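Local atomic coordinates of glycosyl hydrolase, family 8 (Clostridium perfringens, PDB entry 3REN), a protein that acts as an alpha-amylase, probably hydrolysing the alpha-glucosidic bonds of starch-like polysaccharides, and is built on an (alpha/alpha)6-barrel fold. Residues Asn288-Ala293 with Asn303-Lys308; Lys24-Phe29 with Leu339-Ala344; Lys253-Lys258 with Gly263-Thr268; Arg118-Leu123 with Asn141-Leu146. All coordinates share one frame; numbering follows the deposited sequence.

Contact 1: Asn288-Ala293 with Asn303-Lys308; sequences NVALIA and NKAIDK
A290 and A305 mark the point where two consecutive, nearly antiparallel helices come closest: their CA atoms are 5.3 Å apart. The local axes of 288-293 and 303-308 run at 152° to each other and approach to 8.3 Å, a short separation that illustrates how small residues let helix backbones draw near. Each alanine turns its methyl to the partner helix, and the two methyls pass side by side, A290 CB lying 3.8 Å from A305 CB. A305 CB goes further still and rests against the backbone itself, 3.7 Å from A290 N.

Larger side chains close in around this alanine pair. V289 lays one branch alongside it, CG1 standing 4.0 Å from A305 CB; with this branch trans to the backbone N (chi1 175°), the methyl is carried across to the other helix. I306 contributes only its tip, CD1, which lies 4.0 Å from A290 CB. The bond to its CB runs past the partner helix, and it is the bend at chi2 (-66°) that brings CD1 back over the interface. No hydrogen bond joins the segments, so the contact is purely apolar, and all four participants are buried.

Within the (alpha/alpha)6 barrel this is a helix hairpin formed by helices 283-296 and 299-312. Helix 231-243 packs against the far flank through N288, L291 and I292, while F259 of helix 249-262 touches K304 and K308.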
loop_
_atom_site.group_PDB
_atom_site.type_symbol
_atom_site.label_atom_id
_atom_site.label_comp_id
_atom_site.label_asym_id
_atom_site.label_seq_id
_atom_site.Cartn_x
_atom_site.Cartn_y
_atom_site.Cartn_z
ATOM N N ASN A 288 6.556 4.431 3.680
ATOM C CA ASN A 288 7.048 3.076 3.705
ATOM C C ASN A 288 8.371 2.954 4.448
ATOM O O ASN A 288 8.602 1.973 5.163
ATOM C CB ASN A 288 7.194 2.549 2.259
ATOM C CG ASN A 288 5.866 2.062 1.695
ATOM O OD1 ASN A 288 4.925 1.840 2.440
ATOM N ND2 ASN A 288 5.782 1.906 0.376
ATOM N N VAL A 289 9.248 3.949 4.257
ATOM C CA VAL A 289 10.543 3.968 4.929
ATOM C C VAL A 289 10.325 4.037 6.447
ATOM O O VAL A 289 10.971 3.317 7.215
ATOM C CB VAL A 289 11.395 5.164 4.439
ATOM C CG1 VAL A 289 12.686 5.252 5.237
ATOM C CG2 VAL A 289 11.729 5.029 2.947
ATOM N N ALA A 290 9.384 4.885 6.877
ATOM C CA ALA A 290 8.983 4.966 8.290
ATOM C C ALA A 290 8.415 3.650 8.800
ATOM O O ALA A 290 8.711 3.248 9.921
ATOM C CB ALA A 290 7.958 6.109 8.499
ATOM N N LEU A 291 7.590 2.976 7.995
ATOM C CA LEU A 291 7.032 1.663 8.446
ATOM C C LEU A 291 8.108 0.569 8.567
ATOM O O LEU A 291 8.065 -0.295 9.466
ATOM C CB LEU A 291 5.901 1.202 7.526
ATOM C CG LEU A 291 4.674 2.086 7.733
ATOM C CD1 LEU A 291 3.771 1.971 6.537
ATOM C CD2 LEU A 291 3.952 1.727 9.069
ATOM N N ILE A 292 9.067 0.615 7.642
ATOM C CA ILE A 292 10.236 -0.248 7.702
ATOM C C ILE A 292 11.028 0.012 8.989
ATOM O O ILE A 292 11.352 -0.932 9.723
ATOM C CB ILE A 292 11.121 -0.056 6.449
ATOM C CG1 ILE A 292 10.430 -0.672 5.213
ATOM C CG2 ILE A 292 12.480 -0.677 6.643
ATOM C CD1 ILE A 292 10.970 -0.072 3.907
ATOM N N ALA A 293 11.319 1.281 9.261
ATOM C CA ALA A 293 12.162 1.663 10.394
ATOM C C ALA A 293 11.442 1.321 11.682
ATOM O O ALA A 293 12.062 0.854 12.630
ATOM C CB ALA A 293 12.455 3.129 10.368
ATOM N N ASN A 303 12.535 8.678 12.549
ATOM C CA ASN A 303 12.342 10.123 12.754
ATOM C C ASN A 303 12.660 10.942 11.512
ATOM O O ASN A 303 11.995 11.940 11.231
ATOM C CB ASN A 303 13.174 10.602 13.955
ATOM C CG ASN A 303 12.553 10.169 15.276
ATOM O OD1 ASN A 303 11.326 10.042 15.392
ATOM N ND2 ASN A 303 13.384 9.982 16.279
ATOM N N LYS A 304 13.683 10.507 10.776
ATOM C CA LYS A 304 14.081 11.163 9.530
ATOM C C LYS A 304 12.950 11.099 8.502
ATOM O O LYS A 304 12.666 12.089 7.827
ATOM C CB LYS A 304 15.309 10.467 8.960
ATOM C CG LYS A 304 16.201 11.369 8.110
ATOM C CD LYS A 304 17.583 10.735 7.869
ATOM C CE LYS A 304 18.745 11.783 7.989
ATOM N NZ LYS A 304 18.767 12.821 6.926
ATOM N N ALA A 305 12.348 9.906 8.365
ATOM C CA ALA A 305 11.226 9.709 7.470
ATOM C C ALA A 305 9.996 10.488 7.972
ATOM O O ALA A 305 9.332 11.148 7.177
ATOM C CB ALA A 305 10.919 8.213 7.310
ATOM N N ILE A 306 9.701 10.431 9.281
ATOM C CA ILE A 306 8.564 11.181 9.836
ATOM C C ILE A 306 8.731 12.718 9.680
ATOM O O ILE A 306 7.775 13.439 9.405
ATOM C CB ILE A 306 8.345 10.841 11.332
ATOM C CG1 ILE A 306 7.946 9.354 11.527
ATOM C CG2 ILE A 306 7.304 11.767 11.956
ATOM C CD1 ILE A 306 6.569 8.926 10.934
ATOM N N ASP A 307 9.949 13.216 9.877
ATOM C CA ASP A 307 10.214 14.627 9.708
ATOM C C ASP A 307 9.856 15.077 8.310
ATOM O O ASP A 307 9.299 16.152 8.153
ATOM C CB ASP A 307 11.670 14.977 10.045
ATOM C CG ASP A 307 11.922 15.032 11.558
ATOM O OD1 ASP A 307 10.955 14.965 12.363
ATOM O OD2 ASP A 307 13.102 15.109 11.955
ATOM N N LYS A 308 10.144 14.262 7.296
ATOM C CA LYS A 308 9.730 14.622 5.926
ATOM C C LYS A 308 8.224 14.704 5.773
ATOM O O LYS A 308 7.726 15.592 5.079
ATOM C CB LYS A 308 10.278 13.663 4.863
ATOM C CG LYS A 308 11.762 13.672 4.757
ATOM C CD LYS A 308 12.242 14.976 4.176
ATOM C CE LYS A 308 13.721 14.870 3.770
ATOM N NZ LYS A 308 14.118 16.165 3.148
#

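Contact 2: Lys24-Phe29 with Leu339-Ala344; sequences KMLFDF and LNALLA
On the helix that presses L26 and F27 against A341 and L342, the shortest polar bond is a salt bridge one turn long: K24 NZ reaches D28 OD2 at 2.7 Å, using the carboxylate lone pair on the side of the other oxygen. This bridge belongs to helix 21-33 alone, and the interface itself is apolar.

There the deepest reach is made by L26. Its CD2 methyl sits over the backbone of the opposing helix, 3.4 Å from L342 N, and also touches A341 CB at 3.6 Å and L342 CB at 3.9 Å. A single methyl thus settles between two successive residues of 339-344. L342 answers in the other direction. With its CG trans to the backbone N (chi1 -178°), it sends CD1 to the start of F27, 4.0 Å from F27 CB, while CD2 comes to the edge of the phenyl ring, close to its plane, 4.2 Å from F27 CD1. The ring is therefore met at its rim rather than over a face. The two leucines interlock, each lodged beside backbone of the other helix, and the local axes remain 9.8 Å apart at an angle of 149°.

Although more than 300 residues separate the segments, the contact joins the first helix of the barrel to the last, 335-346, and closes the ring of helices. Helix 62-74 flanks L339 and L342 through L67 and Y71, and helix 283-296 covers A341 and A344 through S287.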
loop_
_atom_site.group_PDB
_atom_site.type_symbol
_atom_site.label_atom_id
_atom_site.label_comp_id
_atom_site.label_asym_id
_atom_site.label_seq_id
_atom_site.Cartn_x
_atom_site.Cartn_y
_atom_site.Cartn_z
ATOM N N LYS A 24 -4.204 13.095 13.790
ATOM C CA LYS A 24 -5.556 13.677 13.888
ATOM C C LYS A 24 -5.888 14.593 12.724
ATOM O O LYS A 24 -6.985 14.522 12.146
ATOM C CB LYS A 24 -5.776 14.448 15.204
ATOM C CG LYS A 24 -7.201 15.074 15.296
ATOM C CD LYS A 24 -7.633 15.279 16.737
ATOM C CE LYS A 24 -8.703 16.364 16.911
ATOM N NZ LYS A 24 -9.452 16.852 15.724
HETATM N N MSE A 25 -4.954 15.481 12.410
HETATM C CA MSE A 25 -5.160 16.460 11.342
HETATM C C MSE A 25 -5.389 15.729 10.029
HETATM O O MSE A 25 -6.265 16.119 9.220
HETATM C CB MSE A 25 -3.873 17.293 11.179
HETATM C CG MSE A 25 -3.603 18.333 12.283
HETATM SE SE MSE A 25 -1.712 19.066 12.073
HETATM C CE MSE A 25 -1.819 19.679 10.233
ATOM N N LEU A 26 -4.566 14.697 9.801
ATOM C CA LEU A 26 -4.616 13.974 8.556
ATOM C C LEU A 26 -5.918 13.113 8.457
ATOM O O LEU A 26 -6.597 13.081 7.419
ATOM C CB LEU A 26 -3.339 13.159 8.343
ATOM C CG LEU A 26 -3.300 12.249 7.097
ATOM C CD1 LEU A 26 -3.577 13.016 5.758
ATOM C CD2 LEU A 26 -1.952 11.595 7.053
ATOM N N PHE A 27 -6.256 12.426 9.530
ATOM C CA PHE A 27 -7.532 11.676 9.552
ATOM C C PHE A 27 -8.722 12.618 9.329
ATOM O O PHE A 27 -9.647 12.306 8.538
ATOM C CB PHE A 27 -7.721 10.925 10.875
ATOM C CG PHE A 27 -8.989 10.120 10.907
ATOM C CD1 PHE A 27 -9.006 8.822 10.384
ATOM C CD2 PHE A 27 -10.168 10.672 11.397
ATOM C CE1 PHE A 27 -10.190 8.077 10.356
ATOM C CE2 PHE A 27 -11.353 9.939 11.368
ATOM C CZ PHE A 27 -11.359 8.631 10.853
ATOM N N ASP A 28 -8.682 13.776 9.989
ATOM C CA ASP A 28 -9.744 14.799 9.821
ATOM C C ASP A 28 -9.862 15.248 8.363
ATOM O O ASP A 28 -10.965 15.443 7.857
ATOM C CB ASP A 28 -9.512 16.050 10.682
ATOM C CG ASP A 28 -9.865 15.844 12.185
ATOM O OD1 ASP A 28 -10.414 14.775 12.579
ATOM O OD2 ASP A 28 -9.526 16.766 12.983
ATOM N N PHE A 29 -8.739 15.471 7.706
ATOM C CA PHE A 29 -8.761 15.846 6.275
ATOM C C PHE A 29 -9.364 14.721 5.428
ATOM O O PHE A 29 -10.209 14.984 4.557
ATOM C CB PHE A 29 -7.344 16.152 5.768
ATOM C CG PHE A 29 -7.267 16.317 4.284
ATOM C CD1 PHE A 29 -7.857 17.428 3.672
ATOM C CD2 PHE A 29 -6.604 15.371 3.506
ATOM C CE1 PHE A 29 -7.817 17.589 2.288
ATOM C CE2 PHE A 29 -6.541 15.532 2.113
ATOM C CZ PHE A 29 -7.176 16.633 1.499
ATOM N N LEU A 339 -3.378 8.284 2.610
ATOM C CA LEU A 339 -3.604 7.072 3.412
ATOM C C LEU A 339 -2.305 6.403 3.887
ATOM O O LEU A 339 -2.237 5.879 5.029
ATOM C CB LEU A 339 -4.488 6.076 2.653
ATOM C CG LEU A 339 -5.922 6.553 2.494
ATOM C CD1 LEU A 339 -6.542 5.842 1.246
ATOM C CD2 LEU A 339 -6.728 6.316 3.847
ATOM N N ASN A 340 -1.283 6.401 3.027
ATOM C CA ASN A 340 -0.000 5.804 3.422
ATOM C C ASN A 340 0.616 6.644 4.545
ATOM O O ASN A 340 1.092 6.095 5.546
ATOM C CB ASN A 340 0.948 5.665 2.221
ATOM C CG ASN A 340 0.626 4.446 1.361
ATOM O OD1 ASN A 340 0.257 3.398 1.888
ATOM N ND2 ASN A 340 0.760 4.579 0.044
ATOM N N ALA A 341 0.513 7.970 4.414
ATOM C CA ALA A 341 0.978 8.891 5.473
ATOM C C ALA A 341 0.235 8.655 6.787
ATOM O O ALA A 341 0.821 8.758 7.856
ATOM C CB ALA A 341 0.798 10.353 5.042
ATOM N N LEU A 342 -1.058 8.353 6.705
ATOM C CA LEU A 342 -1.837 8.082 7.914
ATOM C C LEU A 342 -1.323 6.837 8.624
ATOM O O LEU A 342 -1.114 6.848 9.836
ATOM C CB LEU A 342 -3.350 8.033 7.582
ATOM C CG LEU A 342 -4.306 7.816 8.739
ATOM C CD1 LEU A 342 -4.370 9.052 9.625
ATOM C CD2 LEU A 342 -5.698 7.435 8.207
ATOM N N LEU A 343 -1.057 5.766 7.875
ATOM C CA LEU A 343 -0.381 4.597 8.443
ATOM C C LEU A 343 0.972 4.893 9.119
ATOM O O LEU A 343 1.259 4.331 10.187
ATOM C CB LEU A 343 -0.229 3.471 7.404
ATOM C CG LEU A 343 -1.586 2.920 6.920
ATOM C CD1 LEU A 343 -1.460 2.007 5.730
ATOM C CD2 LEU A 343 -2.359 2.140 8.044
ATOM N N ALA A 344 1.819 5.732 8.495
ATOM C CA ALA A 344 3.112 6.131 9.136
ATOM C C ALA A 344 2.890 7.005 10.383
ATOM O O ALA A 344 3.512 6.763 11.418
ATOM C CB ALA A 344 4.008 6.859 8.138
#

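Contact 3: Lys253-Lys258 with Gly263-Thr268; sequences KWIKEK and GFLVAT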
loop_
_atom_site.group_PDB
_atom_site.type_symbol
_atom_site.label_atom_id
_atom_site.label_comp_id
_atom_site.label_asym_id
_atom_site.label_seq_id
_atom_site.Cartn_x
_atom_site.Cartn_y
_atom_site.Cartn_z
ATOM N N LYS A 253 20.160 -1.130 4.656
ATOM C CA LYS A 253 21.431 -0.395 4.749
ATOM C C LYS A 253 21.541 0.606 3.568
ATOM O O LYS A 253 21.891 1.775 3.742
ATOM C CB LYS A 253 22.586 -1.408 4.752
ATOM C CG LYS A 253 23.951 -0.856 5.164
ATOM C CD LYS A 253 25.050 -1.880 4.806
ATOM C CE LYS A 253 26.444 -1.215 4.639
ATOM N NZ LYS A 253 27.159 -1.044 5.946
ATOM N N TRP A 254 21.212 0.141 2.367
ATOM C CA TRP A 254 21.292 0.993 1.169
ATOM C C TRP A 254 20.405 2.214 1.313
ATOM O O TRP A 254 20.838 3.350 1.101
ATOM C CB TRP A 254 20.918 0.207 -0.090
ATOM C CG TRP A 254 21.192 0.988 -1.358
ATOM C CD1 TRP A 254 22.334 0.950 -2.100
ATOM C CD2 TRP A 254 20.308 1.913 -2.024
ATOM N NE1 TRP A 254 22.225 1.783 -3.170
ATOM C CE2 TRP A 254 21.000 2.393 -3.160
ATOM C CE3 TRP A 254 19.004 2.385 -1.767
ATOM C CZ2 TRP A 254 20.450 3.327 -4.050
ATOM C CZ3 TRP A 254 18.447 3.360 -2.662
ATOM C CH2 TRP A 254 19.181 3.800 -3.789
ATOM N N ILE A 255 19.157 1.986 1.692
ATOM C CA ILE A 255 18.230 3.090 1.950
ATOM C C ILE A 255 18.725 4.056 3.002
ATOM O O ILE A 255 18.679 5.282 2.766
ATOM C CB ILE A 255 16.793 2.581 2.302
ATOM C CG1 ILE A 255 16.208 1.836 1.102
ATOM C CG2 ILE A 255 15.889 3.734 2.656
ATOM C CD1 ILE A 255 14.977 1.002 1.486
ATOM N N LYS A 256 19.176 3.524 4.146
ATOM C CA LYS A 256 19.676 4.357 5.231
ATOM C C LYS A 256 20.879 5.219 4.781
ATOM O O LYS A 256 20.921 6.404 5.077
ATOM C CB LYS A 256 20.069 3.470 6.415
ATOM C CG LYS A 256 20.345 4.167 7.716
ATOM C CD LYS A 256 20.895 3.131 8.701
ATOM C CE LYS A 256 20.283 3.257 10.077
ATOM N NZ LYS A 256 20.162 4.637 10.572
ATOM N N GLU A 257 21.833 4.619 4.060
ATOM C CA GLU A 257 22.993 5.349 3.524
ATOM C C GLU A 257 22.582 6.425 2.493
ATOM O O GLU A 257 23.058 7.595 2.529
ATOM C CB GLU A 257 23.994 4.357 2.911
ATOM N N LYS A 258 21.680 6.064 1.580
ATOM C CA LYS A 258 21.206 7.008 0.565
ATOM C C LYS A 258 20.487 8.187 1.186
ATOM O O LYS A 258 20.737 9.342 0.788
ATOM C CB LYS A 258 20.262 6.324 -0.431
ATOM C CG LYS A 258 19.700 7.226 -1.547
ATOM C CD LYS A 258 20.835 7.859 -2.426
ATOM C CE LYS A 258 21.545 6.762 -3.256
ATOM N NZ LYS A 258 22.542 7.314 -4.247
ATOM N N GLY A 263 19.978 13.298 1.835
ATOM C CA GLY A 263 19.093 14.064 2.713
ATOM C C GLY A 263 17.627 13.903 2.340
ATOM O O GLY A 263 16.752 14.490 2.965
ATOM N N PHE A 264 17.352 13.091 1.319
ATOM C CA PHE A 264 15.957 12.862 0.876
ATOM C C PHE A 264 15.962 11.536 0.136
ATOM O O PHE A 264 17.043 10.996 -0.117
ATOM C CB PHE A 264 15.521 13.946 -0.101
ATOM C CG PHE A 264 16.543 14.217 -1.197
ATOM C CD1 PHE A 264 16.704 13.328 -2.266
ATOM C CD2 PHE A 264 17.326 15.377 -1.161
ATOM C CE1 PHE A 264 17.652 13.563 -3.288
ATOM C CE2 PHE A 264 18.279 15.643 -2.177
ATOM C CZ PHE A 264 18.460 14.733 -3.232
ATOM N N LEU A 265 14.771 11.038 -0.213
ATOM C CA LEU A 265 14.612 9.907 -1.131
ATOM C C LEU A 265 13.681 10.302 -2.277
ATOM O O LEU A 265 12.694 11.047 -2.085
ATOM C CB LEU A 265 14.097 8.659 -0.396
ATOM C CG LEU A 265 15.003 8.119 0.719
ATOM C CD1 LEU A 265 14.209 7.251 1.735
ATOM C CD2 LEU A 265 16.221 7.305 0.160
ATOM N N VAL A 266 14.023 9.851 -3.478
ATOM C CA VAL A 266 13.260 10.217 -4.660
ATOM C C VAL A 266 12.656 8.980 -5.374
ATOM O O VAL A 266 12.855 7.847 -4.934
ATOM C CB VAL A 266 14.117 11.035 -5.666
ATOM C CG1 VAL A 266 14.345 12.466 -5.147
ATOM C CG2 VAL A 266 15.445 10.357 -5.934
ATOM N N ALA A 267 11.931 9.219 -6.471
ATOM C CA ALA A 267 11.099 8.177 -7.127
ATOM C C ALA A 267 11.863 7.073 -7.827
ATOM O O ALA A 267 11.378 5.940 -7.927
ATOM C CB ALA A 267 10.094 8.829 -8.115
ATOM N N THR A 268 13.030 7.403 -8.375
ATOM C CA THR A 268 13.829 6.448 -9.147
ATOM C C THR A 268 15.358 6.604 -8.942
ATOM O O THR A 268 15.873 7.732 -8.720
ATOM C CB THR A 268 13.534 6.503 -10.722
ATOM O OG1 THR A 268 13.964 7.743 -11.290
ATOM C CG2 THR A 268 12.039 6.273 -11.079
#
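The middle of helix 249-262, with the irregular chain that leaves the helix and turns off crosswise, is where I255 and K258 receive L265. The turn is made at G263, the first residue to leave the helical conformation, whose positive phi (87°) redirects the backbone.

Two residues later, L265 divides its two methyls between two helical residues. CD1 meets I255 CG2 at 4.0 Å, the two side chains crossing at about a right angle. CD2 lies against the aliphatic part of the lysine, 3.9 Å from K258 CG. Of I255, the branch used is CG2, trans to the backbone N (chi1 of CG1 -64°). The helix here is one of those of the (alpha/alpha)6 barrel, and the departing chain leads on to strand 268-270; L265 packs this connecting chain against the helix it has just left. Beyond this pair L265 also meets F231 of helix 231-243 and V289 of helix 283-296, which makes it a shared apolar residue of three helices.

K258 is bent at both chi2 and chi3, so its chain folds away after CG has touched L265, and its NZ is hydrogen-bonded to G274 O. Its CB lies over one face of the W254 ring, 4.1 Å above the plane and displaced toward the rim; Y269 meets W254 edge-to-face.

Contact 4: Arg118-Leu123 with Asn141-Leu146; sequences RIIKAL and NIANSL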
loop_
_atom_site.group_PDB
_atom_site.type_symbol
_atom_site.label_atom_id
_atom_site.label_comp_id
_atom_site.label_asym_id
_atom_site.label_seq_id
_atom_site.Cartn_x
_atom_site.Cartn_y
_atom_site.Cartn_z
ATOM N N ARG A 118 -4.445 -7.063 0.227
ATOM C CA ARG A 118 -4.470 -6.053 1.284
ATOM C C ARG A 118 -5.731 -6.182 2.151
ATOM O O ARG A 118 -5.678 -5.995 3.374
ATOM C CB ARG A 118 -4.429 -4.652 0.708
ATOM C CG ARG A 118 -4.202 -3.556 1.749
ATOM C CD ARG A 118 -4.264 -2.158 1.154
ATOM N NE ARG A 118 -3.171 -1.862 0.208
ATOM C CZ ARG A 118 -3.283 -1.865 -1.122
ATOM N NH1 ARG A 118 -4.421 -2.196 -1.724
ATOM N NH2 ARG A 118 -2.231 -1.550 -1.871
ATOM N N ILE A 119 -6.859 -6.451 1.509
ATOM C CA ILE A 119 -8.140 -6.672 2.178
ATOM C C ILE A 119 -8.187 -7.979 2.975
ATOM O O ILE A 119 -8.692 -8.011 4.106
ATOM C CB ILE A 119 -9.296 -6.528 1.154
ATOM C CG1 ILE A 119 -9.421 -5.029 0.821
ATOM C CG2 ILE A 119 -10.664 -7.062 1.766
ATOM C CD1 ILE A 119 -10.268 -4.656 -0.369
ATOM N N ILE A 120 -7.634 -9.050 2.413
ATOM C CA ILE A 120 -7.511 -10.293 3.135
ATOM C C ILE A 120 -6.683 -10.061 4.396
ATOM O O ILE A 120 -7.056 -10.536 5.451
ATOM C CB ILE A 120 -6.891 -11.397 2.261
ATOM C CG1 ILE A 120 -7.924 -11.925 1.272
ATOM C CG2 ILE A 120 -6.382 -12.561 3.136
ATOM C CD1 ILE A 120 -7.302 -12.305 -0.117
ATOM N N LYS A 121 -5.570 -9.325 4.283
ATOM C CA LYS A 121 -4.703 -9.064 5.425
ATOM C C LYS A 121 -5.459 -8.302 6.512
ATOM O O LYS A 121 -5.420 -8.703 7.669
ATOM C CB LYS A 121 -3.464 -8.254 5.007
ATOM C CG LYS A 121 -2.449 -8.028 6.155
ATOM C CD LYS A 121 -1.334 -7.059 5.677
ATOM C CE LYS A 121 -0.106 -7.157 6.589
ATOM N NZ LYS A 121 0.954 -6.068 6.368
ATOM N N ALA A 122 -6.174 -7.234 6.153
ATOM C CA ALA A 122 -6.975 -6.471 7.129
ATOM C C ALA A 122 -8.027 -7.347 7.814
ATOM O O ALA A 122 -8.249 -7.242 9.025
ATOM C CB ALA A 122 -7.657 -5.296 6.454
ATOM N N LEU A 123 -8.660 -8.212 7.042
ATOM C CA LEU A 123 -9.666 -9.156 7.574
ATOM C C LEU A 123 -9.075 -10.198 8.528
ATOM O O LEU A 123 -9.642 -10.464 9.602
ATOM C CB LEU A 123 -10.445 -9.812 6.437
ATOM C CG LEU A 123 -11.451 -8.900 5.725
ATOM C CD1 LEU A 123 -11.901 -9.564 4.434
ATOM C CD2 LEU A 123 -12.659 -8.597 6.631
ATOM N N ASN A 141 -13.096 -16.695 1.478
ATOM C CA ASN A 141 -13.830 -16.606 0.223
ATOM C C ASN A 141 -12.960 -15.872 -0.819
ATOM O O ASN A 141 -12.823 -16.343 -1.955
ATOM C CB ASN A 141 -15.103 -15.762 0.353
ATOM C CG ASN A 141 -16.229 -16.414 1.141
ATOM O OD1 ASN A 141 -16.312 -17.628 1.281
ATOM N ND2 ASN A 141 -17.180 -15.556 1.605
ATOM N N ILE A 142 -12.426 -14.707 -0.458
ATOM C CA ILE A 142 -11.586 -13.897 -1.377
ATOM C C ILE A 142 -10.337 -14.650 -1.801
ATOM O O ILE A 142 -9.977 -14.665 -2.996
ATOM C CB ILE A 142 -11.089 -12.551 -0.750
ATOM C CG1 ILE A 142 -12.205 -11.830 -0.006
ATOM C CG2 ILE A 142 -10.483 -11.631 -1.835
ATOM C CD1 ILE A 142 -13.387 -11.581 -0.842
ATOM N N ALA A 143 -9.674 -15.252 -0.818
ATOM C CA ALA A 143 -8.432 -15.983 -1.050
ATOM C C ALA A 143 -8.672 -17.136 -2.011
ATOM O O ALA A 143 -7.875 -17.329 -2.931
ATOM C CB ALA A 143 -7.875 -16.504 0.241
ATOM N N ASN A 144 -9.770 -17.889 -1.801
ATOM C CA ASN A 144 -10.113 -19.023 -2.679
ATOM C C ASN A 144 -10.378 -18.557 -4.113
ATOM O O ASN A 144 -9.996 -19.238 -5.087
ATOM C CB ASN A 144 -11.306 -19.842 -2.123
ATOM C CG ASN A 144 -10.917 -20.730 -0.916
ATOM O OD1 ASN A 144 -9.776 -21.108 -0.752
ATOM N ND2 ASN A 144 -11.897 -21.081 -0.092
ATOM N N SER A 145 -11.022 -17.402 -4.244
ATOM C CA SER A 145 -11.225 -16.769 -5.551
ATOM C C SER A 145 -9.927 -16.326 -6.222
ATOM O O SER A 145 -9.809 -16.380 -7.446
ATOM C CB SER A 145 -12.156 -15.570 -5.416
ATOM O OG SER A 145 -13.412 -16.001 -4.959
ATOM N N LEU A 146 -8.961 -15.863 -5.433
ATOM C CA LEU A 146 -7.626 -15.545 -5.978
ATOM C C LEU A 146 -6.983 -16.803 -6.521
ATOM O O LEU A 146 -6.413 -16.775 -7.614
ATOM C CB LEU A 146 -6.690 -14.959 -4.931
ATOM C CG LEU A 146 -6.619 -13.461 -4.719
ATOM C CD1 LEU A 146 -5.664 -13.196 -3.555
ATOM C CD2 LEU A 146 -6.226 -12.721 -6.004
#
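I120 supplies most of the touching surface from its helix and makes all its close contacts, to I142, A143 and L146. Its CB stands back from the interface, pointing across at the other helix. CG1 is the first atom to make contact, 3.8 Å from I142 CB; at chi1 -76° it lies trans to the carbonyl carbon, which directs this longer branch across the gap. CD1 then ends among several groups at once: it is 3.7 Å from I142 CG2, 3.8 Å from the backbone at A143 N, and 3.9 Å from L146 CD1. A143 CB adds a looser contact at 4.3 Å. The I120 and I142 side chains run alongside each other, pointing opposite ways. I142 was modelled in two conformers, so its distances are less certain than those to A143 and L146.

The local axes of 118-123 and 141-146, on helices 113-130 and 133-150 of the barrel, run at 150° and stay 10.1 Å apart. T178 of helix 176-185 touches I120 as well. With no hydrogen bond between the segments, the pairing rests on buried aliphatic surface and shape alone, without the directional restraint of a polar bond.

In the fold
Contacts 1, 2 and 3 form a continuous patch of the barrel, while contact 4 stands apart. Contacts 1 and 3, with centres 11 Å apart, meet where V289 CG2 lies 3.5 Å from L265 CD1. Contacts 1 and 2, whose centres are 14 Å apart, meet through A290 CB and A344 CB at 4.0 Å. Contact 4 lies across the chain's centre from contacts 1 and 3, about 28 Å and 33 Å away between centres. Contact 2 joins the first and last helices of the chain, enclosing the other three in sequence. Magnesium ions lie about 9 Å from the I306 side chain and 10 Å from that of L26, aliphatic groups with no atom to offer a metal.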